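Local coordinates for protein amphinase-2 (Rana pipiens, PDB 2P7S) that cleaves RNA as a cytotoxic endonuclease of the pancreatic ribonuclease family, secreted as a glycoprotein, at residues F74-C79 and N94-T99. Sequence-based numbering, arbitrary orientation.
Sequences FTLTTC and NFICIT
Phe74 and Asn94 form an antiparallel hydrogen-bonded pair. Phe74 N donates to Asn94 O at 2.8 Å, and Asn94 N returns a bond to Phe74 O at 3.1 Å. The Phe74 ring has Asn94 O at its edge and only skirts Ile96, with Phe74 CD1 and Ile96 CD1 4.4 Å apart. Asn94 turns its amide away from Phe74, and Asn94 OD1 curls toward the backbone and accepts the N-H of the next residue, Phe95 N, at 2.6 Å. The contact resumes two residues on, at Leu76. With CG anti to its carbonyl carbon (chi1 -51°), Leu76 reaches Ile96 with both methyls: Leu76 CD1 lies 3.6 Å and Leu76 CD2 3.7 Å from Ile96 CG2, while Leu76 CD1 also nears Asn94 O at 4.1 Å. An alanine in place of Leu76 lacks both methyls and would probably leave a gap beside Ile96 and Ile48, a residue of strand 45-49 that also touches Phe74. From Thr77 onward the segments part; Thr77 and Thr78 are hydrogen-bonded through OG1 to His49 and Thr46 respectively, and Cys79 ends the segment in a disulfide to Cys26. The strands 74-83 and 86-101 make a long beta hairpin, whose second strand is interrupted and whose two segments here diverge beyond Ile96, as in the curved, V-shaped sheet of the ribonuclease A fold, whose substrate-binding residues, by similarity, include Thr46 beside Leu76.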
loop_
_atom_site.group_PDB
_atom_site.type_symbol
_atom_site.label_atom_id
_atom_site.label_comp_id
_atom_site.label_asym_id
_atom_site.label_seq_id
_atom_site.Cartn_x
_atom_site.Cartn_y
_atom_site.Cartn_z
ATOM N N PHE A 74 -1.584 8.206 -7.238
ATOM C CA PHE A 74 -0.263 7.640 -6.977
ATOM C C PHE A 74 0.033 6.520 -7.964
ATOM O O PHE A 74 -0.879 5.984 -8.589
ATOM C CB PHE A 74 -0.173 7.060 -5.559
ATOM C CG PHE A 74 -0.397 8.065 -4.473
ATOM C CD1 PHE A 74 -1.685 8.465 -4.129
ATOM C CD2 PHE A 74 0.682 8.618 -3.793
ATOM C CE1 PHE A 74 -1.894 9.402 -3.120
ATOM C CE2 PHE A 74 0.485 9.557 -2.785
ATOM C CZ PHE A 74 -0.806 9.947 -2.448
ATOM N N THR A 75 1.311 6.183 -8.102
ATOM C CA THR A 75 1.738 5.091 -8.974
ATOM C C THR A 75 1.598 3.852 -8.095
ATOM O O THR A 75 2.205 3.782 -7.022
ATOM C CB THR A 75 3.205 5.255 -9.397
ATOM O OG1 THR A 75 3.361 6.504 -10.079
ATOM C CG2 THR A 75 3.623 4.122 -10.323
ATOM N N LEU A 76 0.810 2.880 -8.554
ATOM C CA LEU A 76 0.536 1.673 -7.779
ATOM C C LEU A 76 0.856 0.338 -8.434
ATOM O O LEU A 76 0.466 0.093 -9.573
ATOM C CB LEU A 76 -0.944 1.648 -7.416
ATOM C CG LEU A 76 -1.533 2.890 -6.759
ATOM C CD1 LEU A 76 -3.049 2.832 -6.872
ATOM C CD2 LEU A 76 -1.091 2.964 -5.306
ATOM N N THR A 77 1.548 -0.527 -7.697
ATOM C CA THR A 77 1.864 -1.862 -8.182
ATOM C C THR A 77 1.049 -2.854 -7.364
ATOM O O THR A 77 1.115 -2.871 -6.135
ATOM C CB THR A 77 3.348 -2.204 -8.017
ATOM O OG1 THR A 77 4.118 -1.412 -8.923
ATOM C CG2 THR A 77 3.593 -3.682 -8.299
ATOM N N THR A 78 0.264 -3.673 -8.047
ATOM C CA THR A 78 -0.538 -4.661 -7.356
ATOM C C THR A 78 0.010 -6.048 -7.674
ATOM O O THR A 78 0.208 -6.387 -8.837
ATOM C CB THR A 78 -2.028 -4.557 -7.786
ATOM O OG1 THR A 78 -2.564 -3.309 -7.329
ATOM C CG2 THR A 78 -2.841 -5.696 -7.192
ATOM N N CYS A 79 0.297 -6.820 -6.629
ATOM C CA CYS A 79 0.802 -8.185 -6.776
ATOM C C CYS A 79 -0.371 -9.118 -6.489
ATOM O O CYS A 79 -0.990 -9.022 -5.426
ATOM C CB CYS A 79 1.902 -8.456 -5.759
ATOM S SG CYS A 79 3.323 -7.328 -5.878
ATOM N N ASN A 94 -3.669 5.897 -9.970
ATOM C CA ASN A 94 -5.052 6.088 -9.572
ATOM C C ASN A 94 -5.063 6.649 -8.164
ATOM O O ASN A 94 -4.010 6.808 -7.540
ATOM C CB ASN A 94 -5.765 4.733 -9.580
ATOM C CG ASN A 94 -7.273 4.859 -9.699
ATOM O OD1 ASN A 94 -7.844 5.926 -9.470
ATOM N ND2 ASN A 94 -7.926 3.758 -10.054
ATOM N N PHE A 95 -6.254 6.960 -7.671
ATOM C CA PHE A 95 -6.389 7.462 -6.319
ATOM C C PHE A 95 -6.438 6.188 -5.491
ATOM O O PHE A 95 -6.511 5.085 -6.045
ATOM C CB PHE A 95 -7.706 8.225 -6.133
ATOM C CG PHE A 95 -7.982 9.245 -7.200
ATOM C CD1 PHE A 95 -8.490 8.857 -8.438
ATOM C CD2 PHE A 95 -7.733 10.596 -6.968
ATOM C CE1 PHE A 95 -8.746 9.802 -9.432
ATOM C CE2 PHE A 95 -7.985 11.546 -7.953
ATOM C CZ PHE A 95 -8.494 11.148 -9.188
ATOM N N ILE A 96 -6.387 6.328 -4.173
ATOM C CA ILE A 96 -6.465 5.163 -3.314
ATOM C C ILE A 96 -7.439 5.442 -2.190
ATOM O O ILE A 96 -7.720 6.596 -1.864
ATOM C CB ILE A 96 -5.088 4.773 -2.719
ATOM C CG1 ILE A 96 -4.521 5.927 -1.881
ATOM C CG2 ILE A 96 -4.138 4.392 -3.845
ATOM C CD1 ILE A 96 -3.199 5.595 -1.185
ATOM N N CYS A 97 -7.974 4.371 -1.623
ATOM C CA CYS A 97 -8.920 4.462 -0.530
ATOM C C CYS A 97 -8.266 3.774 0.655
ATOM O O CYS A 97 -7.906 2.596 0.580
ATOM C CB CYS A 97 -10.235 3.756 -0.891
ATOM S SG CYS A 97 -11.389 3.683 0.516
ATOM N N ILE A 98 -8.103 4.516 1.744
ATOM C CA ILE A 98 -7.467 3.970 2.935
ATOM C C ILE A 98 -8.286 4.260 4.181
ATOM O O ILE A 98 -9.182 5.109 4.169
ATOM C CB ILE A 98 -6.056 4.583 3.151
ATOM C CG1 ILE A 98 -6.180 6.086 3.403
ATOM C CG2 ILE A 98 -5.175 4.330 1.940
ATOM C CD1 ILE A 98 -4.857 6.777 3.675
ATOM N N THR A 99 -7.986 3.542 5.253
ATOM C CA THR A 99 -8.667 3.778 6.517
ATOM C C THR A 99 -7.671 4.595 7.317
ATOM O O THR A 99 -6.485 4.266 7.356
ATOM C CB THR A 99 -8.946 2.483 7.299
ATOM O OG1 THR A 99 -9.685 1.574 6.478
ATOM C CG2 THR A 99 -9.751 2.791 8.559
#